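Local atomic coordinates of DUF1987 domain-containing protein (Pseudomonas aeruginosa, PDB entry 6K4F), a protein that is a SiaC-family regulatory phosphoprotein that probably takes part in the SiaABC threonine phosphorylation pathway controlling biofilm formation in response to carbon availability. Residues Glu35-Leu40 against Thr70-Ala75; Leu6-Thr11 against Phe41-Asp46; Gly19-Gly24 against Val48-Ala53. All blocks are in the same frame, centred on the assembly; numbering follows the deposited sequence.

All three contacts draw one segment from helix 37-53, taken in order along it: its first turn in contact 1, its middle in contact 2 and its last turns in contact 3. Contact 1 joins the helix to helix 70-88, whereas contact 2 joins it to edge strand 6-8, and contact 3 to the turn that follows the neighbouring strand 16-20. The centres of contacts 1 and 2 are 11 Å apart, and F41 packs its CD2 3.6 Å from CB of A75. Contacts 2 and 3, with centres 13 Å apart, are tied by a probable hydrogen bond of 2.7 Å from G19 N to L6 O. Contacts 1 and 3 do not touch; their centres lie 21 Å apart.

Contact 1: residues Glu35-Leu40 against Thr70-Ala75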
loop_
_atom_site.group_PDB
_atom_site.type_symbol
_atom_site.label_atom_id
_atom_site.label_comp_id
_atom_site.label_asym_id
_atom_site.label_seq_id
_atom_site.Cartn_x
_atom_site.Cartn_y
_atom_site.Cartn_z
ATOM N N GLU A 35 12.467 8.565 9.614
ATOM C CA GLU A 35 13.906 8.577 9.382
ATOM C C GLU A 35 14.362 7.286 8.715
ATOM O O GLU A 35 15.210 7.307 7.818
ATOM C CB GLU A 35 14.648 8.791 10.700
ATOM C CG GLU A 35 14.215 7.843 11.811
ATOM C CD GLU A 35 14.231 8.498 13.176
ATOM O OE1 GLU A 35 13.414 8.103 14.036
ATOM O OE2 GLU A 35 15.060 9.409 13.391
ATOM N N ASN A 36 13.789 6.160 9.117
ATOM C CA ASN A 36 14.155 4.850 8.588
ATOM C C ASN A 36 12.894 4.221 8.004
ATOM O O ASN A 36 12.099 3.618 8.733
ATOM C CB ASN A 36 14.772 3.987 9.689
ATOM C CG ASN A 36 15.454 2.750 9.150
ATOM O OD1 ASN A 36 15.026 2.170 8.150
ATOM N ND2 ASN A 36 16.529 2.335 9.814
ATOM N N SER A 37 12.704 4.354 6.689
ATOM C CA SER A 37 11.476 3.839 6.091
ATOM C C SER A 37 11.490 2.326 5.943
ATOM O O SER A 37 10.430 1.697 6.031
ATOM C CB SER A 37 11.215 4.489 4.730
ATOM O OG SER A 37 10.810 5.839 4.883
ATOM N N TYR A 38 12.649 1.706 5.734
ATOM C CA TYR A 38 12.622 0.255 5.647
ATOM C C TYR A 38 12.385 -0.386 7.012
ATOM O O TYR A 38 11.853 -1.497 7.082
ATOM C CB TYR A 38 13.895 -0.279 5.001
ATOM C CG TYR A 38 13.597 -1.355 3.972
ATOM C CD1 TYR A 38 13.946 -2.684 4.205
ATOM C CD2 TYR A 38 12.938 -1.046 2.782
ATOM C CE1 TYR A 38 13.665 -3.672 3.274
ATOM C CE2 TYR A 38 12.653 -2.027 1.848
ATOM C CZ TYR A 38 13.019 -3.338 2.100
ATOM O OH TYR A 38 12.741 -4.320 1.176
ATOM N N GLU A 39 12.746 0.293 8.105
ATOM C CA GLU A 39 12.371 -0.216 9.423
ATOM C C GLU A 39 10.856 -0.265 9.567
ATOM O O GLU A 39 10.306 -1.208 10.154
ATOM C CB GLU A 39 12.975 0.646 10.533
ATOM C CG GLU A 39 14.260 0.101 11.148
ATOM C CD GLU A 39 14.186 -1.386 11.471
ATOM O OE1 GLU A 39 14.749 -2.194 10.697
ATOM O OE2 GLU A 39 13.572 -1.748 12.500
ATOM N N LEU A 40 10.163 0.732 9.014
ATOM C CA LEU A 40 8.709 0.781 9.115
ATOM C C LEU A 40 8.031 -0.119 8.083
ATOM O O LEU A 40 7.100 -0.856 8.419
ATOM C CB LEU A 40 8.237 2.226 8.968
ATOM C CG LEU A 40 6.725 2.413 9.058
ATOM C CD1 LEU A 40 6.308 2.357 10.517
ATOM C CD2 LEU A 40 6.313 3.729 8.403
ATOM N N THR A 70 10.929 10.755 0.401
ATOM C CA THR A 70 11.568 10.001 -0.673
ATOM C C THR A 70 11.629 8.510 -0.360
ATOM O O THR A 70 11.272 7.673 -1.197
ATOM C CB THR A 70 12.965 10.577 -0.919
ATOM O OG1 THR A 70 12.827 11.857 -1.551
ATOM C CG2 THR A 70 13.813 9.645 -1.810
ATOM N N SER A 71 12.066 8.152 0.851
ATOM C CA SER A 71 12.240 6.733 1.140
ATOM C C SER A 71 10.888 6.024 1.233
ATOM O O SER A 71 10.790 4.839 0.887
ATOM C CB SER A 71 13.075 6.546 2.414
ATOM O OG SER A 71 12.420 7.085 3.548
ATOM N N SER A 72 9.830 6.755 1.614
ATOM C CA SER A 72 8.491 6.169 1.670
ATOM C C SER A 72 7.940 5.929 0.268
ATOM O O SER A 72 7.266 4.927 0.018
ATOM C CB SER A 72 7.544 7.079 2.455
ATOM O OG SER A 72 7.867 7.061 3.830
ATOM N N ILE A 73 8.225 6.841 -0.661
ATOM C CA ILE A 73 7.867 6.615 -2.060
ATOM C C ILE A 73 8.523 5.337 -2.570
ATOM O O ILE A 73 7.886 4.519 -3.233
ATOM C CB ILE A 73 8.254 7.840 -2.916
ATOM C CG1 ILE A 73 7.334 9.021 -2.605
ATOM C CG2 ILE A 73 8.212 7.490 -4.402
ATOM C CD1 ILE A 73 7.755 10.313 -3.291
ATOM N N LYS A 74 9.801 5.126 -2.239
ATOM C CA LYS A 74 10.480 3.913 -2.693
ATOM C C LYS A 74 9.873 2.663 -2.075
ATOM O O LYS A 74 9.742 1.629 -2.747
ATOM C CB LYS A 74 11.969 4.002 -2.368
ATOM C CG LYS A 74 12.632 5.181 -3.085
ATOM C CD LYS A 74 14.126 5.184 -2.920
ATOM C CE LYS A 74 14.742 6.211 -3.839
ATOM N NZ LYS A 74 15.155 5.626 -5.132
ATOM N N ALA A 75 9.502 2.741 -0.793
ATOM C CA ALA A 75 8.895 1.599 -0.113
ATOM C C ALA A 75 7.544 1.251 -0.722
ATOM O O ALA A 75 7.235 0.074 -0.937
ATOM C CB ALA A 75 8.745 1.903 1.379
#
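With chi1 at -72°, S37 sets its OG beside its own backbone N, and the hydroxyl projects from the first turn of helix 37-53 at the start of helix 70-88. S71 answers with chi1 of 63°, which lodges its OG between its backbone N and carbonyl carbon and turns it back at S37. The two hydroxyls meet tip to tip, OG of S37 lying 2.4 Å from OG of S71. This is a hydrogen bond in which either serine could be the donor, although it is so short that its exact length is doubtful. The carbons follow closely behind, with CB of S37 at 3.6 Å from CB of S71.

A third hydroxyl, that of S72, lies beside the pair. Its OG is 3.4 Å from OG of S37, a long and weak contact; the hydroxyl of S72 also hydrogen-bonds to S32 and N69. N69 also accepts a weak bond from S71 and touches the side chain of S37, so N69, just before helix 70-88, borders the serines.

The fold is an alpha/beta layer in which helix 37-53 connects the parallel strands 25-29 and 59-68, and helix 70-88 connects 59-68 to 93-99. These are consecutive beta-alpha-beta crossovers, and the contact joins the N-terminal turns of their two helices. Deeper along the interface the polar cluster gives way to apolar packing, where A75 directs its methyl toward helix 37-53 and F41 packs on S72.

N36 starts the helix on which S37 stands. As the N-cap residue it receives E39 N on its OD1 at 3.0 Å, with an N-H...O angle of 151°, the donor standing well above the plane of the amide. In helix 70-88 the turn bearing S71 is closed by the backbone bond from A75 N to S71 O.

Contact 2: residues Leu6-Thr11 against Phe41-Asp46; sequences LHIPGT and FGQVID
I8 and Q43 reach for each other from opposite directions, and the end of I8 settles over the flat amide of Q43. Its CD1 lies 3.7 Å from NE2 of Q43 and 3.8 Å from both CD and OE1 of the same amide, so the methyl covers the face of the group. Q43 leaves the helix with chi1 at 64° and runs extended beyond CG, which carries the amide out toward the strand. There NE2 donates to the carbonyl O of L40, one turn back along the helix, a bond that helps to fix the plane on which I8 rests.

L6 meets V44 differently, the two side chains crossing at about a right angle. CD2 of L6 rests against both methyls of V44, 4.0 Å from CG2 and 4.1 Å from CG1, while CD1 of L6 lies 4.1 Å from the backbone O of Q43.

The contact is the packing of an edge strand against a helix that covers the sheet: strand 6-8 runs nearly antiparallel to the 41-46 segment, at 164°, with the axes 10.0 Å apart. L6 and I8, two apart in the strand, both point their CB toward the helix. Strand 16-20 lies beside strand 6-8, and its I17 touches L6, I8 and V44, while L26 of the next strand packs on L6 and V44.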
loop_
_atom_site.group_PDB
_atom_site.type_symbol
_atom_site.label_atom_id
_atom_site.label_comp_id
_atom_site.label_asym_id
_atom_site.label_seq_id
_atom_site.Cartn_x
_atom_site.Cartn_y
_atom_site.Cartn_z
ATOM N N LEU A 6 -1.650 -7.345 10.439
ATOM C CA LEU A 6 -0.627 -6.328 10.599
ATOM C C LEU A 6 -1.286 -5.103 11.216
ATOM O O LEU A 6 -2.359 -4.676 10.769
ATOM C CB LEU A 6 -0.020 -6.002 9.232
ATOM C CG LEU A 6 1.037 -4.920 9.013
ATOM C CD1 LEU A 6 2.394 -5.378 9.464
ATOM C CD2 LEU A 6 1.069 -4.600 7.531
ATOM N N HIS A 7 -0.665 -4.544 12.248
ATOM C CA HIS A 7 -1.276 -3.403 12.922
ATOM C C HIS A 7 -0.176 -2.471 13.415
ATOM O O HIS A 7 0.410 -2.690 14.478
ATOM C CB HIS A 7 -2.177 -3.849 14.067
ATOM C CG HIS A 7 -2.962 -2.722 14.657
ATOM N ND1 HIS A 7 -2.513 -1.986 15.733
ATOM C CD2 HIS A 7 -4.136 -2.161 14.280
ATOM C CE1 HIS A 7 -3.390 -1.039 16.011
ATOM N NE2 HIS A 7 -4.385 -1.123 15.146
ATOM N N ILE A 8 0.081 -1.416 12.651
ATOM C CA ILE A 8 1.101 -0.428 12.971
ATOM C C ILE A 8 0.384 0.853 13.384
ATOM O O ILE A 8 -0.269 1.495 12.540
ATOM C CB ILE A 8 2.029 -0.174 11.773
ATOM C CG1 ILE A 8 2.431 -1.494 11.128
ATOM C CG2 ILE A 8 3.250 0.670 12.182
ATOM C CD1 ILE A 8 3.183 -2.414 12.066
ATOM N N PRO A 9 0.469 1.267 14.649
ATOM C CA PRO A 9 -0.172 2.516 15.075
ATOM C C PRO A 9 0.448 3.726 14.402
ATOM O O PRO A 9 1.669 3.821 14.261
ATOM C CB PRO A 9 0.081 2.548 16.589
ATOM C CG PRO A 9 0.400 1.147 16.953
ATOM C CD PRO A 9 1.098 0.557 15.777
ATOM N N GLY A 10 -0.408 4.662 14.003
ATOM C CA GLY A 10 0.086 5.885 13.392
ATOM C C GLY A 10 0.760 6.800 14.398
ATOM O O GLY A 10 0.465 6.784 15.597
ATOM N N THR A 11 1.688 7.614 13.893
ATOM C CA THR A 11 2.375 8.626 14.683
ATOM C C THR A 11 2.430 9.916 13.878
ATOM O O THR A 11 1.948 9.992 12.745
ATOM C CB THR A 11 3.805 8.214 15.069
ATOM O OG1 THR A 11 4.631 8.209 13.897
ATOM C CG2 THR A 11 3.833 6.830 15.732
ATOM N N PHE A 41 8.483 -0.096 6.820
ATOM C CA PHE A 41 7.760 -0.780 5.753
ATOM C C PHE A 41 8.263 -2.178 5.453
ATOM O O PHE A 41 7.608 -2.900 4.684
ATOM C CB PHE A 41 7.833 0.044 4.450
ATOM C CG PHE A 41 6.962 1.263 4.476
ATOM C CD1 PHE A 41 5.584 1.150 4.342
ATOM C CD2 PHE A 41 7.520 2.520 4.667
ATOM C CE1 PHE A 41 4.774 2.286 4.385
ATOM C CE2 PHE A 41 6.729 3.655 4.713
ATOM C CZ PHE A 41 5.353 3.547 4.576
ATOM N N GLY A 42 9.434 -2.557 5.965
ATOM C CA GLY A 42 9.941 -3.885 5.678
ATOM C C GLY A 42 8.959 -4.955 6.105
ATOM O O GLY A 42 8.694 -5.904 5.363
ATOM N N GLN A 43 8.371 -4.783 7.288
ATOM C CA GLN A 43 7.380 -5.732 7.786
ATOM C C GLN A 43 6.098 -5.704 6.958
ATOM O O GLN A 43 5.373 -6.708 6.921
ATOM C CB GLN A 43 7.074 -5.427 9.249
ATOM C CG GLN A 43 6.428 -4.065 9.444
ATOM C CD GLN A 43 6.569 -3.506 10.840
ATOM O OE1 GLN A 43 6.514 -4.247 11.847
ATOM N NE2 GLN A 43 6.722 -2.174 10.927
ATOM N N VAL A 44 5.791 -4.570 6.313
ATOM C CA VAL A 44 4.606 -4.493 5.455
ATOM C C VAL A 44 4.840 -5.266 4.169
ATOM O O VAL A 44 3.984 -6.036 3.712
ATOM C CB VAL A 44 4.248 -3.026 5.161
ATOM C CG1 VAL A 44 2.955 -2.942 4.297
ATOM C CG2 VAL A 44 4.132 -2.242 6.458
ATOM N N ILE A 45 6.002 -5.050 3.554
ATOM C CA ILE A 45 6.394 -5.835 2.392
ATOM C C ILE A 45 6.328 -7.316 2.727
ATOM O O ILE A 45 5.771 -8.126 1.974
ATOM C CB ILE A 45 7.802 -5.413 1.932
ATOM C CG1 ILE A 45 7.765 -3.967 1.422
ATOM C CG2 ILE A 45 8.330 -6.358 0.862
ATOM C CD1 ILE A 45 9.140 -3.376 1.133
ATOM N N ASP A 46 6.891 -7.685 3.879
ATOM C CA ASP A 46 6.883 -9.076 4.310
ATOM C C ASP A 46 5.463 -9.610 4.431
ATOM O O ASP A 46 5.162 -10.712 3.966
ATOM C CB ASP A 46 7.628 -9.191 5.645
ATOM C CG ASP A 46 7.990 -10.619 6.001
ATOM O OD1 ASP A 46 7.118 -11.346 6.528
ATOM O OD2 ASP A 46 9.156 -11.008 5.767
#

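Contact 3: residues Gly19-Gly24 against Val48-Ala53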
loop_
_atom_site.group_PDB
_atom_site.type_symbol
_atom_site.label_atom_id
_atom_site.label_comp_id
_atom_site.label_asym_id
_atom_site.label_seq_id
_atom_site.Cartn_x
_atom_site.Cartn_y
_atom_site.Cartn_z
ATOM N N GLY A 19 -3.175 -4.406 8.204
ATOM C CA GLY A 19 -3.292 -5.539 7.312
ATOM C C GLY A 19 -4.340 -6.503 7.825
ATOM O O GLY A 19 -4.107 -7.189 8.823
ATOM N N ASP A 20 -5.502 -6.569 7.171
ATOM C CA ASP A 20 -6.584 -7.461 7.587
ATOM C C ASP A 20 -6.452 -8.763 6.807
ATOM O O ASP A 20 -6.836 -8.830 5.633
ATOM C CB ASP A 20 -7.943 -6.801 7.349
ATOM C CG ASP A 20 -9.095 -7.545 8.036
ATOM O OD1 ASP A 20 -9.078 -8.796 8.088
ATOM O OD2 ASP A 20 -10.020 -6.871 8.536
ATOM N N TRP A 21 -5.936 -9.807 7.467
ATOM C CA TRP A 21 -5.568 -11.031 6.757
ATOM C C TRP A 21 -6.778 -11.705 6.147
ATOM O O TRP A 21 -6.712 -12.236 5.031
ATOM C CB TRP A 21 -4.884 -12.010 7.703
ATOM C CG TRP A 21 -4.381 -13.241 7.026
ATOM C CD1 TRP A 21 -5.067 -14.408 6.799
ATOM C CD2 TRP A 21 -3.080 -13.424 6.466
ATOM N NE1 TRP A 21 -4.252 -15.310 6.150
ATOM C CE2 TRP A 21 -3.029 -14.730 5.938
ATOM C CE3 TRP A 21 -1.946 -12.611 6.370
ATOM C CZ2 TRP A 21 -1.888 -15.239 5.318
ATOM C CZ3 TRP A 21 -0.813 -13.121 5.753
ATOM C CH2 TRP A 21 -0.794 -14.423 5.239
ATOM N N GLN A 22 -7.881 -11.705 6.891
ATOM C CA GLN A 22 -9.047 -12.487 6.519
ATOM C C GLN A 22 -9.868 -11.778 5.469
ATOM O O GLN A 22 -10.499 -12.411 4.616
ATOM C CB GLN A 22 -9.892 -12.706 7.741
ATOM C CG GLN A 22 -9.846 -14.080 8.248
ATOM C CD GLN A 22 -10.770 -14.085 9.355
ATOM O OE1 GLN A 22 -11.825 -13.464 9.196
ATOM N NE2 GLN A 22 -10.460 -14.745 10.463
ATOM N N ALA A 23 -9.955 -10.464 5.587
ATOM C CA ALA A 23 -10.576 -9.634 4.577
ATOM C C ALA A 23 -9.685 -9.433 3.362
ATOM O O ALA A 23 -10.182 -9.008 2.314
ATOM C CB ALA A 23 -10.950 -8.285 5.188
ATOM N N GLY A 24 -8.398 -9.756 3.460
ATOM C CA GLY A 24 -7.488 -9.487 2.369
ATOM C C GLY A 24 -7.466 -8.011 2.027
ATOM O O GLY A 24 -7.699 -7.622 0.877
ATOM N N VAL A 48 2.757 -8.611 2.934
ATOM C CA VAL A 48 2.165 -8.772 1.608
ATOM C C VAL A 48 2.715 -10.021 0.939
ATOM O O VAL A 48 1.963 -10.820 0.363
ATOM C CB VAL A 48 2.413 -7.515 0.759
ATOM C CG1 VAL A 48 1.972 -7.758 -0.705
ATOM C CG2 VAL A 48 1.676 -6.330 1.359
ATOM N N GLU A 49 4.040 -10.215 1.017
ATOM C CA GLU A 49 4.667 -11.414 0.463
ATOM C C GLU A 49 4.022 -12.675 1.020
ATOM O O GLU A 49 3.668 -13.591 0.271
ATOM C CB GLU A 49 6.164 -11.421 0.778
ATOM C CG GLU A 49 7.053 -10.669 -0.185
ATOM C CD GLU A 49 8.486 -10.557 0.328
ATOM O OE1 GLU A 49 9.291 -9.831 -0.292
ATOM O OE2 GLU A 49 8.805 -11.192 1.359
ATOM N N ARG A 50 3.872 -12.738 2.347
ATOM C CA ARG A 50 3.292 -13.922 2.973
ATOM C C ARG A 50 1.834 -14.102 2.574
ATOM O O ARG A 50 1.392 -15.229 2.324
ATOM C CB ARG A 50 3.445 -13.844 4.495
ATOM C CG ARG A 50 4.906 -13.871 4.967
ATOM C CD ARG A 50 5.039 -13.957 6.482
ATOM N NE ARG A 50 4.870 -12.663 7.142
ATOM C CZ ARG A 50 3.801 -12.357 7.854
ATOM N NH1 ARG A 50 2.832 -13.253 7.980
ATOM N NH2 ARG A 50 3.694 -11.172 8.425
ATOM N N PHE A 51 1.074 -13.006 2.481
ATOM C CA PHE A 51 -0.323 -13.122 2.082
ATOM C C PHE A 51 -0.443 -13.705 0.681
ATOM O O PHE A 51 -1.333 -14.522 0.410
ATOM C CB PHE A 51 -1.010 -11.758 2.149
ATOM C CG PHE A 51 -2.471 -11.804 1.794
ATOM C CD1 PHE A 51 -3.427 -12.010 2.777
ATOM C CD2 PHE A 51 -2.889 -11.663 0.473
ATOM C CE1 PHE A 51 -4.774 -12.068 2.460
ATOM C CE2 PHE A 51 -4.232 -11.721 0.145
ATOM C CZ PHE A 51 -5.177 -11.924 1.136
ATOM N N LEU A 52 0.443 -13.290 -0.224
ATOM C CA LEU A 52 0.409 -13.799 -1.591
ATOM C C LEU A 52 0.827 -15.261 -1.644
ATOM O O LEU A 52 0.297 -16.037 -2.448
ATOM C CB LEU A 52 1.322 -12.950 -2.476
ATOM C CG LEU A 52 0.901 -11.487 -2.545
ATOM C CD1 LEU A 52 1.955 -10.646 -3.251
ATOM C CD2 LEU A 52 -0.460 -11.359 -3.229
ATOM N N ALA A 53 1.768 -15.656 -0.787
ATOM C CA ALA A 53 2.322 -17.002 -0.844
ATOM C C ALA A 53 1.400 -18.029 -0.199
ATOM O O ALA A 53 1.327 -19.172 -0.662
ATOM C CB ALA A 53 3.696 -17.033 -0.173
#
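The carbonyl O of W21 is gripped by the guanidinium of R57 through NH2 and more weakly by G24 N, while the ring of F51 comes up to it edge-on. CE1 of F51 lies 3.2 Å from W21 O, close to the plane of the phenyl ring. The same ring presents its edge to the face of the indole: CD1 of F51 stands 3.9 Å above the W21 plane, toward the rim, and the planes are inclined at 76° in an edge-to-face pair. With CG anti to the backbone N (chi1 -175°), W21 extends its indole toward the helix, bringing CH2 to 3.4 Å from CA of F51. On the turn, G24 places its CA 3.6 Å from CZ of F51.

D20 shapes this turn through an Asx motif. Its OD1 receives A23 N at 3.1 Å in a nearly straight bond, from above the carboxylate plane.

NH1 of R50 lies 4.3 Å from CZ3 of W21, and its NE forms a salt bridge with D46. The turn links strands 16-20 and 25-29 of the sheet and meets the C-terminal end of helix 37-53, where W47 adds a further edge-to-face ring to W21 and F51 rests on L59 of strand 59-68.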